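Local coordinates for Fe-regulated protein B (Neisseria meningitidis, PDB 4AIP) that imports iron across the outer membrane as a TonB-dependent transporter, and may, like relatives, take up siderophores, at residues L131-R136 and E283-G288; E223-A228 and P242-D247; R279-E284 and S343-A348; K335-A340 and G353-R358; A393-K398 and H517-I522. One frame throughout, in Å; residues are numbered along the deposited sequence.

Contact 1. Residues L131-R136 and E283-G288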
# COMPACT_ATOMS: atom_id res chain seq x y z
N LEU B 131 3.65 -17.13 19.52
CA LEU B 131 4.76 -18.08 19.58
C LEU B 131 5.72 -17.63 20.63
O LEU B 131 5.98 -16.44 20.79
CB LEU B 131 5.49 -18.16 18.25
CG LEU B 131 6.48 -19.33 18.15
CD1 LEU B 131 5.73 -20.69 18.15
CD2 LEU B 131 7.40 -19.20 16.93
N TYR B 132 6.29 -18.57 21.36
CA TYR B 132 7.11 -18.21 22.51
C TYR B 132 8.53 -17.74 22.09
O TYR B 132 9.28 -17.27 22.91
CB TYR B 132 7.15 -19.39 23.46
CG TYR B 132 8.08 -20.46 23.00
CD1 TYR B 132 7.64 -21.48 22.10
CD2 TYR B 132 9.44 -20.45 23.42
CE1 TYR B 132 8.52 -22.48 21.67
CE2 TYR B 132 10.30 -21.43 23.00
CZ TYR B 132 9.85 -22.44 22.13
OH TYR B 132 10.74 -23.41 21.72
N HIS B 133 8.87 -17.86 20.82
CA HIS B 133 10.16 -17.41 20.32
C HIS B 133 10.11 -15.93 19.95
O HIS B 133 11.03 -15.40 19.35
CB HIS B 133 10.57 -18.23 19.13
CG HIS B 133 11.26 -19.51 19.47
ND1 HIS B 133 12.40 -19.55 20.24
CD2 HIS B 133 11.02 -20.79 19.09
CE1 HIS B 133 12.82 -20.80 20.34
NE2 HIS B 133 12.00 -21.57 19.65
N GLN B 134 9.01 -15.28 20.29
CA GLN B 134 8.92 -13.84 20.16
C GLN B 134 8.14 -13.35 21.37
O GLN B 134 7.47 -14.13 22.02
CB GLN B 134 8.19 -13.48 18.85
CG GLN B 134 6.80 -14.16 18.69
CD GLN B 134 6.24 -13.84 17.38
OE1 GLN B 134 6.58 -14.49 16.39
NE2 GLN B 134 5.37 -12.79 17.33
N GLY B 135 8.23 -12.07 21.65
CA GLY B 135 7.47 -11.51 22.75
C GLY B 135 6.09 -11.10 22.32
O GLY B 135 5.73 -11.12 21.16
N ARG B 136 5.30 -10.73 23.29
CA ARG B 136 4.01 -10.23 23.02
C ARG B 136 4.14 -8.76 22.58
O ARG B 136 5.08 -8.07 22.93
CB ARG B 136 3.10 -10.41 24.24
CG ARG B 136 2.72 -11.86 24.56
CD ARG B 136 2.26 -11.96 26.00
NE ARG B 136 1.57 -13.22 26.32
CZ ARG B 136 2.16 -14.37 26.69
NH1 ARG B 136 3.49 -14.46 26.80
NH2 ARG B 136 1.42 -15.44 26.94
N GLU B 283 11.64 -14.84 16.11
CA GLU B 283 12.16 -13.47 16.06
C GLU B 283 13.14 -13.08 17.16
O GLU B 283 13.76 -11.99 17.11
CB GLU B 283 11.00 -12.51 16.02
CG GLU B 283 9.98 -12.95 15.00
CD GLU B 283 8.92 -11.93 14.77
OE1 GLU B 283 8.81 -10.93 15.55
OE2 GLU B 283 8.17 -12.14 13.80
N GLU B 284 13.30 -13.95 18.16
CA GLU B 284 14.21 -13.65 19.27
C GLU B 284 15.67 -13.85 18.89
O GLU B 284 16.55 -13.41 19.58
CB GLU B 284 13.82 -14.40 20.55
CG GLU B 284 14.14 -15.89 20.52
CD GLU B 284 13.83 -16.62 21.85
OE1 GLU B 284 13.97 -16.05 22.97
OE2 GLU B 284 13.45 -17.80 21.77
N PHE B 285 15.91 -14.53 17.78
CA PHE B 285 17.24 -14.74 17.26
C PHE B 285 17.37 -14.12 15.86
O PHE B 285 16.36 -13.99 15.16
CB PHE B 285 17.49 -16.24 17.12
CG PHE B 285 17.29 -17.05 18.39
CD1 PHE B 285 17.96 -16.74 19.58
CD2 PHE B 285 16.49 -18.20 18.37
CE1 PHE B 285 17.77 -17.49 20.73
CE2 PHE B 285 16.31 -18.96 19.51
CZ PHE B 285 16.94 -18.60 20.69
N THR B 286 18.59 -13.76 15.44
CA THR B 286 18.83 -13.53 13.98
C THR B 286 19.32 -14.79 13.34
O THR B 286 18.95 -15.87 13.75
CB THR B 286 19.77 -12.33 13.59
OG1 THR B 286 21.10 -12.50 14.08
CG2 THR B 286 19.37 -11.18 14.21
N VAL B 287 20.12 -14.63 12.31
CA VAL B 287 20.73 -15.72 11.60
C VAL B 287 22.17 -15.77 12.06
O VAL B 287 22.87 -14.77 12.05
CB VAL B 287 20.63 -15.51 10.10
CG1 VAL B 287 21.31 -16.63 9.33
CG2 VAL B 287 19.19 -15.44 9.70
N GLY B 288 22.62 -16.94 12.48
CA GLY B 288 24.00 -17.13 12.88
C GLY B 288 24.78 -17.84 11.80
O GLY B 288 24.33 -17.94 10.66
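The carboxylate oxygen Glu-284 OE2 is gripped by two groups. His-133 ND1 donates to it at 2.6 Å, and Arg-722 NH2 forms a salt bridge with it. This is a plug-to-barrel contact of a TonB-dependent receptor: residues 131-136 belong to the plug, and residues 283-288 to a loop between barrel strands. The His-133 bond is fairly straight, 160° at the hydrogen. The oxygen lies close to the imidazole plane and uses its anti lone pair, away from OE1. The carboxylate itself is turned 63° from the ring. Glu-284 CG sits between its backbone N and carbonyl carbon (chi1 73°), which brings the extended side chain obliquely across to the imidazole edge. The backbones also meet, but only by a weak bond of 2.9 Å from Glu-284 N to His-133 O. His-133 is inside a type I turn that runs from Leu-131 to Gln-134. At the end of that turn the Gln-134 amide stacks on the Glu-283 carboxylate, with Gln-134 OE1 3.8 Å from Glu-283 CD. The polar end of Glu-283 is held elsewhere, since its OE1 bonds to Thr-103 OG1. Phe-285 approaches the imidazole obliquely, CE2 being 4.0 Å from His-133 ND1. One face of the Phe-285 ring has Glu-284 CG over its centre, 3.7 Å above the plane.

Contact 2. Residues E223-A228 and P242-D247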
# COMPACT_ATOMS: atom_id res chain seq x y z
N GLU B 223 12.00 1.16 9.29
CA GLU B 223 13.30 0.93 9.94
C GLU B 223 14.10 -0.14 9.24
O GLU B 223 13.60 -1.23 8.98
CB GLU B 223 13.10 0.52 11.41
CG GLU B 223 12.48 1.58 12.31
CD GLU B 223 12.55 1.25 13.81
OE1 GLU B 223 12.42 0.04 14.21
OE2 GLU B 223 12.74 2.21 14.62
N LYS B 224 15.37 0.16 8.98
CA LYS B 224 16.28 -0.83 8.39
C LYS B 224 16.90 -1.74 9.46
O LYS B 224 16.68 -1.51 10.64
CB LYS B 224 17.36 -0.09 7.63
CG LYS B 224 17.12 0.01 6.15
CD LYS B 224 15.80 0.56 5.73
CE LYS B 224 15.26 -0.27 4.55
NZ LYS B 224 13.83 -0.03 4.24
N ASP B 225 17.63 -2.78 9.03
CA ASP B 225 18.55 -3.52 9.88
C ASP B 225 19.38 -2.53 10.71
O ASP B 225 20.00 -1.58 10.12
CB ASP B 225 19.47 -4.41 9.06
CG ASP B 225 18.75 -5.61 8.52
OD1 ASP B 225 17.57 -5.83 8.90
OD2 ASP B 225 19.36 -6.37 7.75
N TYR B 226 19.38 -2.70 12.04
CA TYR B 226 20.11 -1.81 12.91
C TYR B 226 21.54 -2.29 13.13
O TYR B 226 21.81 -3.49 13.15
CB TYR B 226 19.39 -1.59 14.25
CG TYR B 226 19.44 -2.75 15.20
CD1 TYR B 226 18.48 -3.76 15.16
CD2 TYR B 226 20.47 -2.84 16.16
CE1 TYR B 226 18.51 -4.81 16.03
CE2 TYR B 226 20.51 -3.93 17.05
CZ TYR B 226 19.52 -4.91 16.98
OH TYR B 226 19.55 -5.99 17.81
N GLU B 227 22.42 -1.32 13.29
CA GLU B 227 23.82 -1.57 13.58
C GLU B 227 23.99 -1.65 15.11
O GLU B 227 23.62 -0.73 15.82
CB GLU B 227 24.64 -0.43 13.00
CG GLU B 227 26.14 -0.56 13.12
CD GLU B 227 26.86 0.49 12.28
OE1 GLU B 227 26.44 0.72 11.11
OE2 GLU B 227 27.85 1.06 12.78
N ALA B 228 24.52 -2.76 15.61
CA ALA B 228 24.85 -2.86 17.04
C ALA B 228 26.10 -2.04 17.38
O ALA B 228 26.77 -1.50 16.48
CB ALA B 228 25.04 -4.27 17.43
N PRO B 242 21.01 -8.93 11.17
CA PRO B 242 20.15 -9.43 10.11
C PRO B 242 18.68 -9.59 10.53
O PRO B 242 18.39 -10.06 11.63
CB PRO B 242 20.80 -10.78 9.75
CG PRO B 242 22.19 -10.63 10.15
CD PRO B 242 22.16 -9.82 11.40
N TYR B 243 17.80 -9.12 9.65
CA TYR B 243 16.34 -9.27 9.70
C TYR B 243 15.68 -8.58 10.86
O TYR B 243 14.74 -9.08 11.46
CB TYR B 243 15.92 -10.73 9.61
CG TYR B 243 16.48 -11.41 8.41
CD1 TYR B 243 15.91 -11.22 7.13
CD2 TYR B 243 17.59 -12.23 8.53
CE1 TYR B 243 16.43 -11.86 6.03
CE2 TYR B 243 18.12 -12.87 7.40
CZ TYR B 243 17.53 -12.69 6.17
OH TYR B 243 18.08 -13.33 5.10
N SER B 244 16.18 -7.41 11.15
CA SER B 244 15.72 -6.61 12.25
C SER B 244 15.04 -5.37 11.69
O SER B 244 14.55 -4.55 12.44
CB SER B 244 16.91 -6.24 13.14
OG SER B 244 17.87 -5.47 12.44
N ALA B 245 15.06 -5.22 10.37
CA ALA B 245 14.21 -4.25 9.67
C ALA B 245 12.71 -4.55 9.85
O ALA B 245 12.29 -5.69 9.80
CB ALA B 245 14.57 -4.16 8.18
N LEU B 246 11.95 -3.49 10.09
CA LEU B 246 10.51 -3.54 10.16
C LEU B 246 9.93 -2.26 9.67
O LEU B 246 10.47 -1.19 9.94
CB LEU B 246 10.00 -3.79 11.57
CG LEU B 246 9.98 -5.21 12.09
CD1 LEU B 246 9.50 -5.22 13.57
CD2 LEU B 246 9.11 -6.07 11.22
N ASP B 247 8.83 -2.41 8.95
CA ASP B 247 8.04 -1.32 8.45
C ASP B 247 6.85 -1.34 9.41
O ASP B 247 6.09 -2.31 9.46
CB ASP B 247 7.66 -1.66 6.99
CG ASP B 247 6.81 -0.58 6.29
OD1 ASP B 247 6.44 0.48 6.84
OD2 ASP B 247 6.50 -0.82 5.10
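The base of a long barrel loop is closed here, where strand 212-223 ends and strand 246-259 begins. Glu-223 and Leu-246 form an antiparallel hydrogen-bonded pair. Glu-223 N donates to Leu-246 O at 2.9 Å. The return bond from Leu-246 N to Glu-223 O is weak. Past this pair, side chains take over the pairing. Asp-225 OD1 accepts two backbone N-H groups: Ala-245 N at 3.0 Å, nearly along the C-O bond, and Ser-244 N at 3.1 Å, from above the carboxylate plane. Asp-225 CG is turned beside its own backbone N (chi1 -74°), and this carries OD1 across to the N-H groups of Ser-244 and Ala-245. The two segments therefore work as the stem of a beta hairpin in the transmembrane barrel, with the loop above it probably extracellular. Ser-244 OG accepts Tyr-226 N at 3.2 Å and also bonds to Val-241 O. Ser-244 CB touches the Tyr-226 ring at CD1, 3.6 Å away, in an oblique approach, and the phenol OH bonds to Pro-728 O. Ala-245 CB lies 3.2 Å from Glu-223 O. The carboxylate of Glu-223 forms a salt bridge with Lys-248. Lys-224 packs on Arg-358 of a second subunit.

Contact 3. Residues R279-E284 and S343-A348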
# COMPACT_ATOMS: atom_id res chain seq x y z
N ARG B 279 11.27 -11.57 8.19
CA ARG B 279 11.55 -11.80 9.56
C ARG B 279 11.80 -13.25 9.63
O ARG B 279 11.45 -13.99 8.69
CB ARG B 279 10.34 -11.47 10.41
CG ARG B 279 9.93 -9.99 10.30
CD ARG B 279 10.84 -9.08 11.14
NE ARG B 279 10.61 -9.31 12.57
CZ ARG B 279 11.34 -8.83 13.58
NH1 ARG B 279 12.40 -8.09 13.34
NH2 ARG B 279 11.03 -9.13 14.83
N THR B 280 12.40 -13.68 10.72
CA THR B 280 12.88 -15.02 10.83
C THR B 280 11.86 -15.82 11.61
O THR B 280 11.04 -15.26 12.34
CB THR B 280 14.28 -15.05 11.53
OG1 THR B 280 14.16 -14.55 12.87
CG2 THR B 280 15.20 -14.14 10.86
N VAL B 281 11.85 -17.13 11.38
CA VAL B 281 11.01 -18.02 12.16
C VAL B 281 11.65 -17.75 13.49
O VAL B 281 12.87 -17.68 13.54
CB VAL B 281 11.30 -19.50 11.78
CG1 VAL B 281 10.53 -20.49 12.71
CG2 VAL B 281 11.05 -19.77 10.27
N ARG B 282 10.96 -17.52 14.57
CA ARG B 282 11.78 -17.23 15.80
C ARG B 282 12.42 -15.86 15.82
O ARG B 282 13.63 -15.75 15.67
CB ARG B 282 12.97 -18.18 15.95
CG ARG B 282 12.67 -19.59 16.32
CD ARG B 282 13.97 -20.34 16.53
NE ARG B 282 13.83 -21.74 16.15
CZ ARG B 282 13.95 -22.21 14.90
NH1 ARG B 282 14.23 -21.39 13.89
NH2 ARG B 282 13.78 -23.51 14.67
N GLU B 283 11.64 -14.84 16.11
CA GLU B 283 12.16 -13.47 16.06
C GLU B 283 13.14 -13.08 17.16
O GLU B 283 13.76 -11.99 17.11
CB GLU B 283 11.00 -12.51 16.02
CG GLU B 283 9.98 -12.95 15.00
CD GLU B 283 8.92 -11.93 14.77
OE1 GLU B 283 8.81 -10.93 15.55
OE2 GLU B 283 8.17 -12.14 13.80
N GLU B 284 13.30 -13.95 18.16
CA GLU B 284 14.21 -13.65 19.27
C GLU B 284 15.67 -13.85 18.89
O GLU B 284 16.55 -13.41 19.58
CB GLU B 284 13.82 -14.40 20.55
CG GLU B 284 14.14 -15.89 20.52
CD GLU B 284 13.83 -16.62 21.85
OE1 GLU B 284 13.97 -16.05 22.97
OE2 GLU B 284 13.45 -17.80 21.77
N SER B 343 6.55 -22.76 4.81
CA SER B 343 7.25 -24.02 4.53
C SER B 343 8.44 -24.31 5.46
O SER B 343 8.65 -25.47 5.84
CB SER B 343 7.80 -24.07 3.10
OG SER B 343 7.03 -23.29 2.23
N GLY B 344 9.20 -23.28 5.79
CA GLY B 344 10.37 -23.40 6.66
C GLY B 344 10.03 -23.06 8.10
O GLY B 344 10.92 -22.85 8.88
N THR B 345 8.74 -22.98 8.44
CA THR B 345 8.32 -22.73 9.80
C THR B 345 7.79 -24.00 10.47
O THR B 345 6.61 -24.32 10.30
CB THR B 345 7.22 -21.65 9.83
OG1 THR B 345 7.60 -20.57 8.98
CG2 THR B 345 6.99 -21.13 11.26
N GLY B 346 8.65 -24.70 11.23
CA GLY B 346 8.28 -25.96 11.90
C GLY B 346 7.04 -25.83 12.74
O GLY B 346 6.14 -26.67 12.68
N TYR B 347 6.97 -24.72 13.49
CA TYR B 347 5.92 -24.46 14.49
C TYR B 347 4.52 -24.28 13.91
O TYR B 347 3.54 -24.52 14.59
CB TYR B 347 6.28 -23.25 15.37
CG TYR B 347 7.65 -23.34 15.98
CD1 TYR B 347 7.90 -24.13 17.11
CD2 TYR B 347 8.72 -22.63 15.43
CE1 TYR B 347 9.20 -24.22 17.67
CE2 TYR B 347 10.01 -22.71 15.99
CZ TYR B 347 10.23 -23.51 17.10
OH TYR B 347 11.45 -23.59 17.65
N ALA B 348 4.46 -23.84 12.66
CA ALA B 348 3.19 -23.67 11.97
C ALA B 348 2.79 -24.94 11.19
O ALA B 348 1.80 -24.95 10.46
CB ALA B 348 3.22 -22.41 11.05
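Apolar packing is centred on Val-281, whose side chain points at residues 343-348. Its two methyls divide the work. CG1 is anti to the backbone N (chi1 174°) and meets Thr-345 CG2 and the ring edge of Tyr-347, 3.9 Å from CD2. CG2 rests 3.4 Å from Gly-344 O and 3.8 Å from Thr-345 OG1. That hydroxyl bonds to Asp-342. Polar contact is slight: Arg-282 NE gives a weak hydrogen bond of 3.4 Å to Tyr-347 OH. The guanidinium stands nearly upright to the phenol, the planes 77° apart. Tyr-347 CE2 lies over a guanidinium face, while NE sits at the ring edge. Arg-282 NH1 is held more firmly by Gln-299 OE1 and Arg-298 O. Two bonds lie within residues 279-284 themselves. Arg-279 NH2 makes a straight salt bridge of 2.9 Å to Glu-283 OE1, in the guanidinium plane but above the carboxylate plane. Thr-280 OG1 donates to Arg-282 O from above the carbonyl plane. In the barrel fold, two inter-strand loops meet here. One leads from strand 278-279 to helix 296-299. The other joins strands 325-339 and 355-371, and its 3-10 turn at 346-348 carries the tyrosine.

Contact 4. Residues K335-A340 and G353-R358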
# COMPACT_ATOMS: atom_id res chain seq x y z
N LYS B 335 -5.42 -10.13 17.33
CA LYS B 335 -4.01 -10.30 17.16
C LYS B 335 -3.76 -11.24 16.01
O LYS B 335 -4.27 -12.38 15.96
CB LYS B 335 -3.36 -10.79 18.41
CG LYS B 335 -2.04 -10.07 18.51
CD LYS B 335 -1.38 -10.09 19.86
CE LYS B 335 -2.32 -10.85 20.75
NZ LYS B 335 -2.62 -10.50 22.12
N GLU B 336 -2.98 -10.77 15.07
CA GLU B 336 -2.71 -11.58 13.91
C GLU B 336 -1.31 -11.81 13.57
O GLU B 336 -0.45 -10.94 13.77
CB GLU B 336 -3.31 -10.95 12.70
CG GLU B 336 -4.60 -11.47 12.51
CD GLU B 336 -5.23 -10.95 11.24
OE1 GLU B 336 -4.86 -11.47 10.13
OE2 GLU B 336 -6.09 -10.04 11.37
N ARG B 337 -1.09 -13.01 13.05
CA ARG B 337 0.10 -13.30 12.34
C ARG B 337 -0.24 -13.78 10.93
O ARG B 337 -1.02 -14.73 10.70
CB ARG B 337 0.99 -14.29 13.09
CG ARG B 337 2.24 -14.66 12.36
CD ARG B 337 2.79 -15.94 12.94
NE ARG B 337 4.08 -16.31 12.38
CZ ARG B 337 4.23 -17.14 11.35
NH1 ARG B 337 3.17 -17.72 10.78
NH2 ARG B 337 5.44 -17.42 10.93
N TYR B 338 0.36 -13.09 9.98
CA TYR B 338 0.32 -13.50 8.60
C TYR B 338 1.75 -13.78 8.09
O TYR B 338 2.67 -12.96 8.25
CB TYR B 338 -0.31 -12.38 7.76
CG TYR B 338 -0.17 -12.65 6.29
CD1 TYR B 338 -1.06 -13.53 5.60
CD2 TYR B 338 0.88 -12.09 5.58
CE1 TYR B 338 -0.90 -13.80 4.22
CE2 TYR B 338 1.04 -12.34 4.20
CZ TYR B 338 0.16 -13.18 3.54
OH TYR B 338 0.35 -13.42 2.18
N SER B 339 1.91 -14.91 7.43
CA SER B 339 3.16 -15.22 6.81
C SER B 339 2.90 -15.55 5.37
O SER B 339 1.93 -16.25 5.07
CB SER B 339 3.77 -16.42 7.51
OG SER B 339 4.64 -17.11 6.64
N ALA B 340 3.77 -15.04 4.47
CA ALA B 340 3.62 -15.31 3.02
C ALA B 340 4.02 -16.73 2.62
O ALA B 340 3.56 -17.22 1.60
CB ALA B 340 4.42 -14.32 2.18
N GLY B 353 3.04 -21.88 1.53
CA GLY B 353 2.33 -20.66 1.13
C GLY B 353 1.75 -19.89 2.28
O GLY B 353 2.10 -20.13 3.43
N PRO B 354 0.83 -18.96 1.99
CA PRO B 354 0.35 -18.04 3.03
C PRO B 354 -0.40 -18.71 4.18
O PRO B 354 -1.12 -19.71 3.99
CB PRO B 354 -0.60 -17.11 2.28
CG PRO B 354 -0.29 -17.31 0.86
CD PRO B 354 0.09 -18.75 0.73
N ASN B 355 -0.15 -18.17 5.37
CA ASN B 355 -0.66 -18.71 6.59
C ASN B 355 -1.03 -17.61 7.52
O ASN B 355 -0.35 -16.60 7.63
CB ASN B 355 0.35 -19.65 7.24
CG ASN B 355 -0.26 -20.45 8.38
OD1 ASN B 355 -1.37 -20.94 8.28
ND2 ASN B 355 0.47 -20.58 9.48
N HIS B 356 -2.11 -17.82 8.22
CA HIS B 356 -2.75 -16.74 8.86
C HIS B 356 -3.28 -17.26 10.14
O HIS B 356 -3.96 -18.23 10.12
CB HIS B 356 -3.83 -16.48 7.89
CG HIS B 356 -4.66 -15.35 8.17
ND1 HIS B 356 -4.17 -14.09 8.27
CD2 HIS B 356 -6.00 -15.26 8.24
CE1 HIS B 356 -5.18 -13.26 8.43
NE2 HIS B 356 -6.29 -13.95 8.44
N THR B 357 -2.91 -16.64 11.26
CA THR B 357 -3.24 -17.12 12.56
C THR B 357 -3.89 -15.99 13.30
O THR B 357 -3.38 -14.87 13.33
CB THR B 357 -1.96 -17.57 13.31
OG1 THR B 357 -1.29 -18.60 12.56
CG2 THR B 357 -2.31 -18.14 14.66
N ARG B 358 -5.04 -16.26 13.91
CA ARG B 358 -5.72 -15.17 14.66
C ARG B 358 -5.94 -15.44 16.11
O ARG B 358 -6.09 -16.59 16.50
CB ARG B 358 -7.03 -14.88 14.05
CG ARG B 358 -6.82 -14.47 12.63
CD ARG B 358 -8.01 -14.75 11.84
NE ARG B 358 -9.06 -14.05 12.50
CZ ARG B 358 -10.34 -14.05 12.15
NH1 ARG B 358 -10.84 -14.70 11.15
NH2 ARG B 358 -11.18 -13.39 12.81
O HOH W 1 0.44 -17.34 10.52
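Tyr-338 lies alongside Pro-354, the two side chains pointing the same way, with CE1 and OH each 3.8 Å from Pro-354 CB. They stand on an antiparallel pair of transmembrane barrel strands, 325-339 and 355-371, next to the loop that joins them. The axes approach to 4.7 Å. Four backbone bonds tie the strands. Arg-337 and Thr-357 exchange two, 3.0 Å from Arg-337 N to Thr-357 O and 2.7 Å from Thr-357 N to Arg-337 O. Ser-339 and Asn-355 exchange two more. Tyr-338 and His-356 form a non-hydrogen-bonded pair between them, and their side chains cross at about a right angle. Glu-336 and Arg-358 run side by side on this same face, CG to CG 3.7 Å. The face meets a third subunit: Tyr-338 and Pro-354 both pack on its Ile-278. Arg-337, Ser-339, Asn-355 and Thr-357 occupy the other face. There Asp-342, from the loop that follows, gathers Arg-337 NH1 in a salt bridge and bonds to Ser-339 OG and Asn-355 ND2. The Arg-337 side chain is extended from CG to NE, with CG anti to the backbone N (chi1 178°), and rises from this face, leaning along its own strand. A water in the plane of its guanidinium accepts from NH1 at 2.8 Å, donates to Arg-337 O at 3.0 Å and bonds to Thr-357 OG1.

Contact 5. Residues A393-K398 and H517-I522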
# COMPACT_ATOMS: atom_id res chain seq x y z
N ALA B 393 -6.23 -23.81 9.84
CA ALA B 393 -6.61 -25.19 9.55
C ALA B 393 -5.95 -26.09 10.60
O ALA B 393 -4.80 -25.85 10.96
CB ALA B 393 -6.12 -25.57 8.22
N PHE B 394 -6.65 -27.12 11.08
CA PHE B 394 -6.06 -28.05 12.06
C PHE B 394 -5.31 -29.12 11.36
O PHE B 394 -5.71 -29.53 10.29
CB PHE B 394 -7.08 -28.62 13.01
CG PHE B 394 -7.59 -27.62 13.98
CD1 PHE B 394 -6.86 -27.28 15.08
CD2 PHE B 394 -8.81 -26.98 13.78
CE1 PHE B 394 -7.34 -26.38 15.96
CE2 PHE B 394 -9.26 -26.06 14.68
CZ PHE B 394 -8.54 -25.76 15.74
N LEU B 395 -4.19 -29.55 11.95
CA LEU B 395 -3.19 -30.34 11.19
C LEU B 395 -2.70 -31.71 11.68
O LEU B 395 -1.90 -32.33 11.01
CB LEU B 395 -1.99 -29.48 10.85
CG LEU B 395 -2.12 -28.25 9.97
CD1 LEU B 395 -0.80 -27.59 9.95
CD2 LEU B 395 -2.53 -28.55 8.57
N ASN B 396 -2.92 -32.05 12.94
CA ASN B 396 -3.72 -33.15 13.40
C ASN B 396 -3.63 -34.49 12.71
O ASN B 396 -3.08 -35.45 13.21
CB ASN B 396 -5.15 -32.67 13.27
CG ASN B 396 -5.88 -32.83 14.48
OD1 ASN B 396 -5.62 -33.73 15.23
ND2 ASN B 396 -6.80 -31.94 14.70
N SER B 397 -4.24 -34.54 11.55
CA SER B 397 -4.33 -35.74 10.79
C SER B 397 -2.95 -36.04 10.23
O SER B 397 -2.72 -37.10 9.64
CB SER B 397 -5.35 -35.55 9.66
OG SER B 397 -5.40 -34.18 9.27
N LYS B 398 -2.01 -35.11 10.44
CA LYS B 398 -0.71 -35.20 9.77
C LYS B 398 0.45 -35.45 10.74
O LYS B 398 1.61 -35.59 10.33
CB LYS B 398 -0.48 -33.98 8.88
CG LYS B 398 -1.35 -33.96 7.63
CD LYS B 398 -1.04 -32.69 6.81
CE LYS B 398 -1.56 -32.77 5.37
NZ LYS B 398 -0.62 -31.93 4.54
N HIS B 517 -2.73 -25.68 15.64
CA HIS B 517 -3.16 -26.62 14.57
C HIS B 517 -2.99 -28.07 15.01
O HIS B 517 -3.59 -28.96 14.42
CB HIS B 517 -2.38 -26.37 13.29
CG HIS B 517 -0.91 -26.29 13.52
ND1 HIS B 517 -0.13 -27.41 13.68
CD2 HIS B 517 -0.11 -25.22 13.76
CE1 HIS B 517 1.11 -27.03 13.96
NE2 HIS B 517 1.15 -25.71 13.97
N GLY B 518 -2.14 -28.30 16.02
CA GLY B 518 -2.05 -29.62 16.65
C GLY B 518 -1.25 -30.64 15.86
O GLY B 518 -1.34 -31.85 16.10
N LYS B 519 -0.45 -30.17 14.93
CA LYS B 519 0.41 -31.07 14.20
C LYS B 519 1.49 -31.78 15.04
O LYS B 519 1.97 -32.88 14.70
CB LYS B 519 1.06 -30.37 13.04
CG LYS B 519 1.73 -31.38 12.18
CD LYS B 519 2.18 -30.79 10.91
CE LYS B 519 2.69 -31.87 9.99
NZ LYS B 519 3.61 -31.16 9.04
N ARG B 520 1.86 -31.14 16.14
CA ARG B 520 2.87 -31.74 17.01
C ARG B 520 2.27 -32.47 18.16
O ARG B 520 2.99 -32.87 19.10
CB ARG B 520 3.82 -30.68 17.54
CG ARG B 520 4.75 -30.25 16.46
CD ARG B 520 5.82 -29.46 17.09
NE ARG B 520 6.49 -28.72 16.01
CZ ARG B 520 7.76 -28.26 16.13
NH1 ARG B 520 8.45 -28.49 17.29
NH2 ARG B 520 8.33 -27.54 15.15
N GLY B 521 0.96 -32.65 18.10
CA GLY B 521 0.28 -33.36 19.13
C GLY B 521 -0.70 -32.48 19.82
O GLY B 521 -0.81 -31.28 19.54
N ILE B 522 -1.41 -33.11 20.75
CA ILE B 522 -2.56 -32.56 21.35
C ILE B 522 -2.19 -31.84 22.61
O ILE B 522 -1.33 -32.30 23.35
CB ILE B 522 -3.54 -33.69 21.66
CG1 ILE B 522 -4.26 -34.14 20.39
CG2 ILE B 522 -4.63 -33.24 22.64
CD1 ILE B 522 -5.43 -33.22 20.09
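The Phe-394 ring presents its edge to His-517: the carbonyl oxygen His-517 O lies near the ring plane, 3.7 Å from CD1. The imidazole of His-517 has Lys-519 CA at its own edge. Leu-395 CD1 comes against this ring obliquely, 3.8 Å from ND1. The imidazole is held at both nitrogens. Lys-519 N donates to ND1 at 3.0 Å, tilted 26° from the ring plane, and NE2 bonds to Tyr-347 O. His-517 CG sits between the backbone N and the carbonyl carbon (chi1 48°), which turns the ND1 edge of the ring toward Lys-519 N. The backbones are joined through His-517 O. Leu-395 N meets it at 2.6 Å in an almost straight bond, 175° at the hydrogen, and Asn-396 N adds a weak one. Leu-395 also packs by its side chain, CB lying 3.9 Å from Lys-519 CB. The extended Lys-519 chain then runs on past Lys-398, with CE 4.0 Å from Lys-398 CB, and its amine makes a weak bond to Gly-349 O. Gly-518, with positive phi, starts a type I turn that ends at Gly-521. Two long loops of the barrel are packed together in this way. Phe-394 is further covered by Leu-434 and by Asn-236 of a third subunit. Residues 393-398 follow strand 376-390 and precede helix 420-431, while residues 517-522 come after strand 495-506 and lead into strand 522-525.

Contacts 1 and 3 are neighbours, with centres about 8 Å apart. They share Glu-283 and Glu-284, so one barrel loop meets both the plug and the 343-348 loop, which also touch each other at His-133 and Tyr-347. Contact 2 is nested along the chain inside the loop closed by contact 1, and touches it through Thr-286 and Pro-242. Contacts 3 and 4 alternate along the chain: segment 343-348 lies in the loop between the two strands of contact 4. Contact 5 comes last in sequence and is linked to contact 3 by His-517 and Tyr-347. Its centre is about 34 Å from that of contact 2. Together they join the plug, several barrel loops and the ends of the strands that carry them.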